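Local structure of hypothetical protein AF1432 (Archaeoglobus fulgidus, 1YNB) at residues Ser19-Pro24 with Ser38-Asn43; Leu29-Arg34 with Ser140-Phe145; His77-Met82 with Glu101-Trp106; Val116-Ser121 with Leu151-Ala156. The protein probably removes the 5'-phosphate from 2'-deoxyribonucleoside 5'-phosphates as a metal-dependent hydrolase of the HD-domain family, working as a homodimer. All coordinates share one frame; numbering follows the deposited sequence.

Contact 1 (Ser19-Pro24 with Ser38-Asn43); sequences SLKLTP and SVAEHN. Unlike the reference sequence in segment 38-43: N43 (reference Ser).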
loop_
_atom_site.group_PDB
_atom_site.type_symbol
_atom_site.label_atom_id
_atom_site.label_comp_id
_atom_site.label_asym_id
_atom_site.label_seq_id
_atom_site.Cartn_x
_atom_site.Cartn_y
_atom_site.Cartn_z
ATOM N N SER A 19 13.443 -3.432 10.068
ATOM C CA SER A 19 12.656 -3.473 11.333
ATOM C C SER A 19 11.789 -2.211 11.487
ATOM O O SER A 19 10.850 -2.197 12.276
ATOM C CB SER A 19 13.555 -3.646 12.567
ATOM O OG SER A 19 14.206 -2.438 12.910
ATOM N N LEU A 20 12.068 -1.147 10.742
ATOM C CA LEU A 20 11.205 0.014 10.834
ATOM C C LEU A 20 9.838 -0.247 10.185
ATOM O O LEU A 20 8.897 0.523 10.423
ATOM C CB LEU A 20 11.850 1.245 10.199
ATOM C CG LEU A 20 13.026 1.749 11.061
ATOM C CD1 LEU A 20 13.744 2.856 10.319
ATOM C CD2 LEU A 20 12.505 2.267 12.404
ATOM N N LYS A 21 9.725 -1.318 9.389
ATOM C CA LYS A 21 8.419 -1.652 8.789
ATOM C C LYS A 21 7.633 -2.379 9.894
ATOM O O LYS A 21 6.433 -2.598 9.760
ATOM C CB LYS A 21 8.498 -2.668 7.648
ATOM C CG LYS A 21 9.523 -2.389 6.538
ATOM C CD LYS A 21 9.359 -3.473 5.416
ATOM C CE LYS A 21 10.274 -3.215 4.195
ATOM N NZ LYS A 21 10.117 -4.332 3.202
ATOM N N LEU A 22 8.332 -2.759 10.952
ATOM C CA LEU A 22 7.748 -3.518 12.049
ATOM C C LEU A 22 7.733 -2.690 13.340
ATOM O O LEU A 22 7.583 -3.235 14.415
ATOM C CB LEU A 22 8.595 -4.769 12.290
ATOM C CG LEU A 22 8.843 -5.634 11.051
ATOM C CD1 LEU A 22 9.943 -6.687 11.310
ATOM C CD2 LEU A 22 7.517 -6.253 10.653
ATOM N N THR A 23 7.961 -1.382 13.240
ATOM C CA THR A 23 7.950 -0.515 14.414
ATOM C C THR A 23 6.733 0.421 14.270
ATOM O O THR A 23 6.688 1.286 13.395
ATOM C CB THR A 23 9.244 0.359 14.473
ATOM O OG1 THR A 23 10.397 -0.488 14.547
ATOM C CG2 THR A 23 9.211 1.259 15.676
ATOM N N PRO A 24 5.713 0.259 15.124
ATOM C CA PRO A 24 4.575 1.166 14.959
ATOM C C PRO A 24 4.875 2.612 15.330
ATOM O O PRO A 24 5.752 2.874 16.168
ATOM C CB PRO A 24 3.501 0.569 15.901
ATOM C CG PRO A 24 4.292 -0.048 16.951
ATOM C CD PRO A 24 5.502 -0.692 16.238
ATOM N N SER A 38 3.552 2.397 10.174
ATOM C CA SER A 38 4.832 1.998 10.761
ATOM C C SER A 38 5.758 3.236 10.634
ATOM O O SER A 38 5.448 4.191 9.899
ATOM C CB SER A 38 5.454 0.808 9.990
ATOM O OG SER A 38 5.746 1.183 8.651
ATOM N N VAL A 39 6.861 3.219 11.357
ATOM C CA VAL A 39 7.817 4.339 11.259
ATOM C C VAL A 39 8.294 4.435 9.785
ATOM O O VAL A 39 8.388 5.524 9.219
ATOM C CB VAL A 39 8.987 4.096 12.203
ATOM C CG1 VAL A 39 10.093 5.185 11.964
ATOM C CG2 VAL A 39 8.482 4.199 13.643
ATOM N N ALA A 40 8.589 3.291 9.178
ATOM C CA ALA A 40 8.925 3.233 7.739
ATOM C C ALA A 40 7.911 3.992 6.849
ATOM O O ALA A 40 8.308 4.755 5.942
ATOM C CB ALA A 40 9.003 1.739 7.280
ATOM N N GLU A 41 6.597 3.770 7.051
ATOM C CA GLU A 41 5.593 4.465 6.261
ATOM C C GLU A 41 5.592 5.986 6.511
ATOM O O GLU A 41 5.396 6.779 5.582
ATOM C CB GLU A 41 4.210 3.853 6.542
ATOM C CG GLU A 41 4.124 2.431 5.931
ATOM C CD GLU A 41 2.931 1.629 6.435
ATOM O OE1 GLU A 41 2.467 1.906 7.566
ATOM O OE2 GLU A 41 2.491 0.711 5.713
ATOM N N HIS A 42 5.770 6.390 7.778
ATOM C CA HIS A 42 5.864 7.824 8.111
ATOM C C HIS A 42 7.074 8.452 7.326
ATOM O O HIS A 42 6.923 9.490 6.699
ATOM C CB HIS A 42 6.101 7.992 9.626
ATOM C CG HIS A 42 6.583 9.353 10.027
ATOM N ND1 HIS A 42 5.863 10.496 9.785
ATOM C CD2 HIS A 42 7.727 9.747 10.643
ATOM C CE1 HIS A 42 6.536 11.546 10.238
ATOM N NE2 HIS A 42 7.668 11.118 10.766
ATOM N N ASN A 43 8.239 7.807 7.382
ATOM C CA ASN A 43 9.470 8.319 6.710
ATOM C C ASN A 43 9.292 8.379 5.198
ATOM O O ASN A 43 9.785 9.298 4.520
ATOM C CB ASN A 43 10.648 7.408 6.998
ATOM C CG ASN A 43 11.009 7.362 8.458
ATOM O OD1 ASN A 43 11.525 6.347 8.939
ATOM N ND2 ASN A 43 10.770 8.458 9.174
#

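Contact 2 (Leu29-Arg34 with Ser140-Phe145); sequences LKLGIR and SYAIRF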
loop_
_atom_site.group_PDB
_atom_site.type_symbol
_atom_site.label_atom_id
_atom_site.label_comp_id
_atom_site.label_asym_id
_atom_site.label_seq_id
_atom_site.Cartn_x
_atom_site.Cartn_y
_atom_site.Cartn_z
ATOM N N LEU A 29 -1.446 4.353 18.975
ATOM C CA LEU A 29 -1.956 3.204 19.695
ATOM C C LEU A 29 -2.906 3.555 20.830
ATOM O O LEU A 29 -3.885 2.846 21.027
ATOM C CB LEU A 29 -0.808 2.376 20.257
ATOM C CG LEU A 29 0.155 1.837 19.176
ATOM C CD1 LEU A 29 1.426 1.354 19.856
ATOM C CD2 LEU A 29 -0.520 0.741 18.382
ATOM N N LYS A 30 -2.604 4.622 21.574
ATOM C CA LYS A 30 -3.480 4.987 22.686
ATOM C C LYS A 30 -4.828 5.509 22.216
ATOM O O LYS A 30 -5.795 5.559 23.016
ATOM C CB LYS A 30 -2.793 5.990 23.619
ATOM C CG LYS A 30 -2.532 7.326 23.024
ATOM C CD LYS A 30 -1.710 8.160 24.013
ATOM C CE LYS A 30 -1.349 9.520 23.430
ATOM N NZ LYS A 30 -0.576 9.414 22.125
ATOM N N LEU A 31 -4.932 5.887 20.941
ATOM C CA LEU A 31 -6.205 6.341 20.402
ATOM C C LEU A 31 -7.053 5.154 19.977
ATOM O O LEU A 31 -8.166 5.345 19.480
ATOM C CB LEU A 31 -6.013 7.239 19.192
ATOM C CG LEU A 31 -5.770 8.720 19.428
ATOM C CD1 LEU A 31 -4.547 8.875 20.285
ATOM C CD2 LEU A 31 -5.606 9.454 18.082
ATOM N N GLY A 32 -6.503 3.957 20.121
ATOM C CA GLY A 32 -7.219 2.728 19.773
ATOM C C GLY A 32 -7.094 2.277 18.333
ATOM O O GLY A 32 -7.746 1.325 17.915
ATOM N N ILE A 33 -6.235 2.949 17.569
ATOM C CA ILE A 33 -5.989 2.575 16.173
ATOM C C ILE A 33 -5.148 1.325 16.218
ATOM O O ILE A 33 -4.008 1.336 16.642
ATOM C CB ILE A 33 -5.262 3.713 15.413
ATOM C CG1 ILE A 33 -6.186 4.925 15.343
ATOM C CG2 ILE A 33 -4.887 3.246 14.005
ATOM C CD1 ILE A 33 -5.478 6.256 15.117
ATOM N N ARG A 34 -5.724 0.205 15.793
ATOM C CA ARG A 34 -5.040 -1.073 15.912
ATOM C C ARG A 34 -3.846 -1.440 15.070
ATOM O O ARG A 34 -2.946 -2.139 15.537
ATOM C CB ARG A 34 -6.068 -2.206 15.802
ATOM C CG ARG A 34 -6.957 -2.248 17.012
ATOM C CD ARG A 34 -6.141 -2.740 18.221
ATOM N NE ARG A 34 -6.399 -4.162 18.498
ATOM C CZ ARG A 34 -5.638 -4.939 19.268
ATOM N NH1 ARG A 34 -4.529 -4.465 19.829
ATOM N NH2 ARG A 34 -6.029 -6.176 19.553
ATOM N N SER A 140 -12.134 10.580 15.932
ATOM C CA SER A 140 -12.159 12.024 15.889
ATOM C C SER A 140 -10.974 12.724 16.488
ATOM O O SER A 140 -10.490 13.688 15.912
ATOM C CB SER A 140 -13.424 12.555 16.574
ATOM O OG SER A 140 -14.540 12.187 15.774
ATOM N N TYR A 141 -10.529 12.233 17.643
ATOM C CA TYR A 141 -9.442 12.860 18.381
ATOM C C TYR A 141 -8.124 12.895 17.592
ATOM O O TYR A 141 -7.259 13.714 17.877
ATOM C CB TYR A 141 -9.223 12.136 19.699
ATOM C CG TYR A 141 -8.318 12.896 20.648
ATOM C CD1 TYR A 141 -8.818 13.948 21.418
ATOM C CD2 TYR A 141 -6.971 12.553 20.788
ATOM C CE1 TYR A 141 -7.996 14.641 22.316
ATOM C CE2 TYR A 141 -6.144 13.231 21.676
ATOM C CZ TYR A 141 -6.671 14.273 22.438
ATOM O OH TYR A 141 -5.874 14.946 23.333
ATOM N N ALA A 142 -7.986 12.013 16.611
ATOM C CA ALA A 142 -6.744 12.002 15.800
ATOM C C ALA A 142 -6.441 13.391 15.246
ATOM O O ALA A 142 -5.284 13.707 14.996
ATOM C CB ALA A 142 -6.876 11.019 14.653
ATOM N N ILE A 143 -7.463 14.214 15.037
ATOM C CA ILE A 143 -7.271 15.547 14.474
ATOM C C ILE A 143 -6.380 16.435 15.336
ATOM O O ILE A 143 -5.836 17.416 14.829
ATOM C CB ILE A 143 -8.638 16.288 14.196
ATOM C CG1 ILE A 143 -8.417 17.453 13.220
ATOM C CG2 ILE A 143 -9.269 16.828 15.496
ATOM C CD1 ILE A 143 -8.108 16.983 11.800
ATOM N N ARG A 144 -6.214 16.097 16.612
ATOM C CA ARG A 144 -5.386 16.926 17.474
ATOM C C ARG A 144 -3.928 16.882 17.035
ATOM O O ARG A 144 -3.180 17.838 17.284
ATOM C CB ARG A 144 -5.457 16.474 18.938
ATOM C CG ARG A 144 -6.799 16.675 19.627
ATOM C CD ARG A 144 -7.316 18.095 19.462
ATOM N NE ARG A 144 -8.401 18.409 20.392
ATOM C CZ ARG A 144 -9.522 17.703 20.530
ATOM N NH1 ARG A 144 -9.738 16.616 19.790
ATOM N NH2 ARG A 144 -10.430 18.082 21.432
ATOM N N PHE A 145 -3.508 15.766 16.440
ATOM C CA PHE A 145 -2.119 15.660 15.976
ATOM C C PHE A 145 -1.872 16.588 14.778
ATOM O O PHE A 145 -0.725 16.777 14.366
ATOM C CB PHE A 145 -1.773 14.204 15.582
ATOM C CG PHE A 145 -1.646 13.241 16.751
ATOM C CD1 PHE A 145 -0.390 12.932 17.294
ATOM C CD2 PHE A 145 -2.770 12.589 17.260
ATOM C CE1 PHE A 145 -0.252 11.979 18.318
ATOM C CE2 PHE A 145 -2.646 11.636 18.284
ATOM C CZ PHE A 145 -1.386 11.328 18.811
#

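Contact 3 (His77-Met82 with Glu101-Trp106); sequences HEARTM and EEQLSW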
loop_
_atom_site.group_PDB
_atom_site.type_symbol
_atom_site.label_atom_id
_atom_site.label_comp_id
_atom_site.label_asym_id
_atom_site.label_seq_id
_atom_site.Cartn_x
_atom_site.Cartn_y
_atom_site.Cartn_z
ATOM N N HIS A 77 17.438 5.762 13.877
ATOM C CA HIS A 77 17.852 5.195 15.157
ATOM C C HIS A 77 16.675 4.563 15.910
ATOM O O HIS A 77 16.890 3.738 16.780
ATOM C CB HIS A 77 18.505 6.277 16.021
ATOM C CG HIS A 77 17.587 7.408 16.335
ATOM N ND1 HIS A 77 16.804 7.435 17.470
ATOM C CD2 HIS A 77 17.221 8.483 15.600
ATOM C CE1 HIS A 77 15.989 8.473 17.416
ATOM N NE2 HIS A 77 16.218 9.122 16.289
ATOM N N GLU A 78 15.441 4.940 15.578
ATOM C CA GLU A 78 14.280 4.361 16.280
ATOM C C GLU A 78 14.179 2.835 16.080
ATOM O O GLU A 78 13.400 2.135 16.772
ATOM C CB GLU A 78 12.991 5.061 15.839
ATOM C CG GLU A 78 12.927 6.525 16.299
ATOM C CD GLU A 78 11.619 7.215 15.946
ATOM O OE1 GLU A 78 10.829 6.661 15.149
ATOM O OE2 GLU A 78 11.381 8.337 16.453
ATOM N N ALA A 79 14.975 2.318 15.147
ATOM C CA ALA A 79 15.011 0.879 14.894
ATOM C C ALA A 79 15.484 0.226 16.180
ATOM O O ALA A 79 15.122 -0.911 16.481
ATOM C CB ALA A 79 15.988 0.556 13.776
ATOM N N ARG A 80 16.316 0.963 16.917
ATOM C CA ARG A 80 16.853 0.502 18.196
ATOM C C ARG A 80 16.171 1.168 19.386
ATOM O O ARG A 80 16.065 0.569 20.453
ATOM C CB ARG A 80 18.359 0.800 18.279
ATOM C CG ARG A 80 19.186 0.059 17.248
ATOM C CD ARG A 80 20.636 0.615 17.133
ATOM N NE ARG A 80 21.315 -0.035 16.012
ATOM C CZ ARG A 80 22.546 -0.532 16.044
ATOM N NH1 ARG A 80 23.277 -0.449 17.150
ATOM N NH2 ARG A 80 23.017 -1.185 14.981
ATOM N N THR A 81 15.705 2.399 19.220
ATOM C CA THR A 81 15.111 3.109 20.362
ATOM C C THR A 81 13.597 3.154 20.452
ATOM O O THR A 81 13.056 3.539 21.492
ATOM C CB THR A 81 15.596 4.573 20.424
ATOM O OG1 THR A 81 14.952 5.333 19.396
ATOM C CG2 THR A 81 17.107 4.641 20.212
ATOM N N MET A 82 12.921 2.751 19.378
ATOM C CA MET A 82 11.462 2.790 19.310
ATOM C C MET A 82 11.005 4.226 19.075
ATOM O O MET A 82 11.785 5.183 19.254
ATOM C CB MET A 82 10.819 2.275 20.607
ATOM C CG MET A 82 11.236 0.856 20.997
ATOM S SD MET A 82 10.514 0.329 22.601
ATOM C CE MET A 82 8.712 0.273 22.110
ATOM N N GLU A 101 25.142 6.756 15.960
ATOM C CA GLU A 101 26.572 6.514 15.817
ATOM C C GLU A 101 26.825 5.052 15.469
ATOM O O GLU A 101 27.332 4.724 14.384
ATOM C CB GLU A 101 27.292 6.854 17.128
ATOM C CG GLU A 101 28.716 7.311 16.918
ATOM C CD GLU A 101 28.761 8.610 16.140
ATOM O OE1 GLU A 101 28.388 9.659 16.730
ATOM O OE2 GLU A 101 29.148 8.577 14.937
ATOM N N GLU A 102 26.459 4.188 16.411
ATOM C CA GLU A 102 26.631 2.752 16.275
ATOM C C GLU A 102 25.869 2.201 15.078
ATOM O O GLU A 102 26.370 1.337 14.358
ATOM C CB GLU A 102 26.171 2.060 17.553
ATOM C CG GLU A 102 26.571 2.794 18.805
ATOM C CD GLU A 102 26.525 1.913 20.030
ATOM O OE1 GLU A 102 25.627 1.044 20.109
ATOM O OE2 GLU A 102 27.385 2.095 20.921
ATOM N N GLN A 103 24.663 2.710 14.852
ATOM C CA GLN A 103 23.872 2.238 13.733
ATOM C C GLN A 103 24.556 2.509 12.396
ATOM O O GLN A 103 24.535 1.659 11.502
ATOM C CB GLN A 103 22.496 2.891 13.760
ATOM C CG GLN A 103 21.526 2.350 12.747
ATOM C CD GLN A 103 20.181 3.056 12.844
ATOM O OE1 GLN A 103 20.109 4.293 12.776
ATOM N NE2 GLN A 103 19.106 2.276 13.008
ATOM N N LEU A 104 25.196 3.669 12.257
ATOM C CA LEU A 104 25.853 4.006 10.989
ATOM C C LEU A 104 27.353 3.744 10.935
ATOM O O LEU A 104 28.042 4.248 10.039
ATOM C CB LEU A 104 25.584 5.468 10.634
ATOM C CG LEU A 104 24.101 5.771 10.395
ATOM C CD1 LEU A 104 23.916 7.246 10.208
ATOM C CD2 LEU A 104 23.598 5.009 9.173
ATOM N N SER A 105 27.855 2.942 11.867
ATOM C CA SER A 105 29.289 2.623 11.914
ATOM C C SER A 105 29.829 2.091 10.584
ATOM O O SER A 105 31.011 2.250 10.275
ATOM C CB SER A 105 29.567 1.598 13.017
ATOM O OG SER A 105 28.928 0.357 12.751
ATOM N N TRP A 106 28.968 1.469 9.790
ATOM C CA TRP A 106 29.400 0.928 8.511
ATOM C C TRP A 106 29.777 2.025 7.510
ATOM O O TRP A 106 30.465 1.758 6.525
ATOM C CB TRP A 106 28.303 0.045 7.899
ATOM C CG TRP A 106 27.049 0.786 7.585
ATOM C CD1 TRP A 106 26.003 1.018 8.426
ATOM C CD2 TRP A 106 26.741 1.474 6.360
ATOM N NE1 TRP A 106 25.060 1.810 7.805
ATOM C CE2 TRP A 106 25.489 2.105 6.539
ATOM C CE3 TRP A 106 27.407 1.620 5.130
ATOM C CZ2 TRP A 106 24.885 2.877 5.538
ATOM C CZ3 TRP A 106 26.804 2.391 4.130
ATOM C CH2 TRP A 106 25.555 3.010 4.344
#

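Contact 4 (Val116-Ser121 with Leu151-Ala156); sequences VEVYVS and LKTDAA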
loop_
_atom_site.group_PDB
_atom_site.type_symbol
_atom_site.label_atom_id
_atom_site.label_comp_id
_atom_site.label_asym_id
_atom_site.label_seq_id
_atom_site.Cartn_x
_atom_site.Cartn_y
_atom_site.Cartn_z
ATOM N N VAL A 116 19.484 20.824 5.020
ATOM C CA VAL A 116 18.096 20.517 4.687
ATOM C C VAL A 116 17.334 20.120 5.940
ATOM O O VAL A 116 16.187 19.664 5.862
ATOM C CB VAL A 116 17.983 19.340 3.647
ATOM C CG1 VAL A 116 18.515 19.758 2.293
ATOM C CG2 VAL A 116 18.724 18.121 4.148
ATOM N N GLU A 117 17.948 20.276 7.103
ATOM C CA GLU A 117 17.251 19.887 8.305
ATOM C C GLU A 117 15.941 20.620 8.497
ATOM O O GLU A 117 15.027 20.084 9.123
ATOM C CB GLU A 117 18.139 20.032 9.551
ATOM C CG GLU A 117 19.189 18.912 9.627
ATOM C CD GLU A 117 18.628 17.535 9.174
ATOM O OE1 GLU A 117 17.769 16.939 9.870
ATOM O OE2 GLU A 117 19.042 17.044 8.107
ATOM N N VAL A 118 15.823 21.833 7.969
ATOM C CA VAL A 118 14.552 22.522 8.152
ATOM C C VAL A 118 13.461 21.887 7.308
ATOM O O VAL A 118 12.325 21.809 7.750
ATOM C CB VAL A 118 14.635 24.030 7.847
ATOM C CG1 VAL A 118 13.274 24.644 7.918
ATOM C CG2 VAL A 118 15.501 24.707 8.900
ATOM N N TYR A 119 13.790 21.422 6.106
ATOM C CA TYR A 119 12.764 20.776 5.291
ATOM C C TYR A 119 12.381 19.428 5.919
ATOM O O TYR A 119 11.222 19.018 5.853
ATOM C CB TYR A 119 13.243 20.547 3.853
ATOM C CG TYR A 119 13.520 21.832 3.113
ATOM C CD1 TYR A 119 12.507 22.780 2.920
ATOM C CD2 TYR A 119 14.815 22.142 2.673
ATOM C CE1 TYR A 119 12.773 24.007 2.321
ATOM C CE2 TYR A 119 15.089 23.375 2.064
ATOM C CZ TYR A 119 14.060 24.303 1.898
ATOM O OH TYR A 119 14.318 25.540 1.356
ATOM N N VAL A 120 13.352 18.750 6.521
ATOM C CA VAL A 120 13.091 17.466 7.153
ATOM C C VAL A 120 12.179 17.682 8.350
ATOM O O VAL A 120 11.199 16.946 8.546
ATOM C CB VAL A 120 14.401 16.785 7.615
ATOM C CG1 VAL A 120 14.097 15.437 8.311
ATOM C CG2 VAL A 120 15.296 16.527 6.393
ATOM N N SER A 121 12.496 18.698 9.145
ATOM C CA SER A 121 11.717 19.007 10.341
ATOM C C SER A 121 10.264 19.341 9.996
ATOM O O SER A 121 9.348 18.819 10.633
ATOM C CB SER A 121 12.340 20.195 11.094
ATOM O OG SER A 121 11.680 20.394 12.337
ATOM N N LEU A 151 5.230 25.053 12.061
ATOM C CA LEU A 151 6.071 24.791 10.905
ATOM C C LEU A 151 6.966 26.005 10.758
ATOM O O LEU A 151 6.598 27.089 11.208
ATOM C CB LEU A 151 5.205 24.617 9.662
ATOM C CG LEU A 151 4.278 23.386 9.764
ATOM C CD1 LEU A 151 3.205 23.452 8.692
ATOM C CD2 LEU A 151 5.099 22.102 9.660
ATOM N N LYS A 152 8.125 25.831 10.121
ATOM C CA LYS A 152 9.071 26.928 9.944
ATOM C C LYS A 152 9.052 27.537 8.555
ATOM O O LYS A 152 9.192 28.760 8.425
ATOM C CB LYS A 152 10.498 26.458 10.235
ATOM C CG LYS A 152 10.756 25.822 11.598
ATOM C CD LYS A 152 12.191 25.279 11.614
ATOM C CE LYS A 152 12.417 24.164 12.644
ATOM N NZ LYS A 152 13.630 23.318 12.327
ATOM N N THR A 153 8.883 26.721 7.515
ATOM C CA THR A 153 8.907 27.251 6.150
ATOM C C THR A 153 7.578 27.740 5.606
ATOM O O THR A 153 6.518 27.252 5.991
ATOM C CB THR A 153 9.493 26.235 5.141
ATOM O OG1 THR A 153 8.546 25.176 4.886
ATOM C CG2 THR A 153 10.771 25.639 5.693
ATOM N N ASP A 154 7.633 28.728 4.714
ATOM C CA ASP A 154 6.417 29.266 4.136
ATOM C C ASP A 154 5.727 28.214 3.279
ATOM O O ASP A 154 4.505 28.225 3.142
ATOM C CB ASP A 154 6.712 30.481 3.255
ATOM C CG ASP A 154 7.057 31.738 4.068
ATOM O OD1 ASP A 154 6.856 31.769 5.311
ATOM O OD2 ASP A 154 7.529 32.702 3.425
ATOM N N ALA A 155 6.515 27.338 2.657
ATOM C CA ALA A 155 5.944 26.303 1.805
ATOM C C ALA A 155 5.124 25.321 2.659
ATOM O O ALA A 155 4.037 24.909 2.270
ATOM C CB ALA A 155 7.056 25.546 1.079
ATOM N N ALA A 156 5.673 24.950 3.808
ATOM C CA ALA A 156 5.007 24.011 4.705
ATOM C C ALA A 156 3.740 24.702 5.256
ATOM O O ALA A 156 2.675 24.097 5.326
ATOM C CB ALA A 156 5.949 23.604 5.844
#

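Contact 1 (Ser19-Pro24 with Ser38-Asn43)
Two backbone hydrogen bonds tie the loop S19-P24 to the first turn of helix 39-56. V39 N donates to T23 O at 2.8 Å, nearly in line with the carbonyl (C=O...N 174°). A40 N donates to L20 O at 3.1 Å and comes from above the carbonyl plane. Both amides belong to the start of the helix, where the helix itself supplies no acceptor.

The apolar contacts run beside these bonds. L20 CD2 lies 3.8 Å from V39 CG1. V39 has CG1 anti to its backbone N (chi1 173°), which turns CG2 to T23. V39 CG2 meets T23 CG2 at 3.6 Å. The A40 methyl lies against K21 CA and the L20 carbonyl.

S38 and E41 form a capping box. E41 N donates to S38 OG at 3.2 Å, and S38 N donates to E41 OE1 at 2.9 Å. S38 OG also bonds E41 of the second subunit. With an alanine in place of S38, E41 N would probably lose its cap and E41 of the second subunit its hydroxyl partner.

N43, a serine in the reference sequence, bonds D75. H42 belongs to a probable HD-type metal site with H74, D75 and D124, though no metal is bound here. The contact is buried. L20 and V39 touch helix 78-81, and F44 of the second subunit packs on L20 and A40.

Contact 2 (Leu29-Arg34 with Ser140-Phe145)
Two loop regions meet here at the surface: the long connection between helices 8-18 and 39-56, and the 3-10 segment 140-145 that follows helix 117-135. L31 carries the contact. L31 CD2 reaches A142 CA at 3.6 Å and A142 CB at 4.0 Å. L31 CD2 also lies 3.7 Å from F145 CE2, at the edge of the ring near its plane. CD1 also comes to that edge, so both methyls of L31 meet the rim of F145 and neither lies over a face. Chi1 of L31 is -85°, with CG beside the backbone N, and this carries the fork toward the 3-10 segment.

L31 CG, the branch point, sits 4.2 Å from Y141 CD2, again at a ring edge. K30 bends at its last torsion (chi4 -58°), which brings NZ to 3.9 Å from F145 CZ. NZ is near the ring plane, and its hydrogen bond goes to G27 O.

No hydrogen bond crosses between the segments. F145 also meets the W28 ring, and A142 packs on Y135 of helix 117-135. The arrangement is apolar loop-to-loop packing, with one leucine set among an alanine and two aromatic edges, on the periphery of an all-helical HD-domain fold.

Contact 3 (His77-Met82 with Glu101-Trp106)
Q103 holds CG anti to its backbone N (chi1 -173°) and stays extended through chi2, which carries its amide to the backbone of H77 and the methyl of A79. R80 sets off beside its own backbone N (chi1 -64°) and runs straight from CG to NE. The R80 and Q103 side chains run antiparallel past one another, with guanidinium and amide planes 76° apart.

One face of the R80 guanidinium lies on the backbone of helix 96-103. Q103 CA stands 3.7 Å from R80 NH2. R80 NE passes Q103 CB at 3.9 Å. The carboxylate of E102 is near but forms no salt bridge: R80 NH1 and E102 OE1 are 4.1 Å apart.

The contact joins the short helix 78-81, just after the His-Asp pair of the probable HD motif, to the end of helix 96-103. E16 of helix 8-18 is the common polar partner. It takes a salt bridge from R80 NE and a hydrogen bond from Q103 NE2, which also donates to L76 O.

Q103 OE1 lies 3.2 Å from H77 N, but the angle is too poor for a hydrogen bond. Q103 NE2 is 3.6 Å from A79 CB. W171 of the second subunit packs on R80.

Contact 4 (Val116-Ser121 with Leu151-Ala156)
The Y119 ring is the one aromatic group here, and T153 CG2 approaches it obliquely, 4.2 Å from Y119 CE1. The ring also packs on L53 of helix 39-56, and its hydroxyl bonds E59.

T153 CG2 makes a second, closer contact. T153 CG2 lies 3.5 Å from V118 CG1, tighter than usual for two methyl groups. At chi1 174° V118 turns CG1 away from its own amide nitrogen and toward the loop before helix 154-166. V118 CG1 also meets K152 CD at 3.9 Å. K152 runs on nearly straight over V118 toward S121. K152 NZ ends 3.5 Å from S121 OG, and no hydrogen bond is made there.

T153 is the N-cap of helix 154-166. With chi1 at 74°, T153 OG1 stands between the backbone N and the carbonyl carbon and accepts from A156 N at 3.1 Å, with an N-H...O angle of 153°. A valine here would probably leave A156 N without its capping acceptor.

D122 of helix 117-135 takes the backbone amides of K152 and T153, one on each carboxylate oxygen. Across the contact the side chains meet by van der Waals packing, and D122 adds polar bonds between loop and helix. The methyl of T153 packs on helix 117-135, while its hydroxyl caps helix 154-166.

How the contacts relate
From the N terminus, contact 1 closes the first loop, joining the chain after helix 8-18 to the start of helix 39-56. Contact 2 takes off from within that loop, at 29-34, and closes only at 140-145, so the two cross. Contact 3 is nested inside the long loop of contact 2 and ties helix 78-81 to helix 96-103. Contact 4 starts inside that loop and ends beyond it, crossing contact 2, and links helix 117-135 to the start of helix 154-166. Contacts 1 and 3 touch through L20 and A79, and both meet the second subunit. Contacts 1 and 4 lie on opposite sides of the chain's centre.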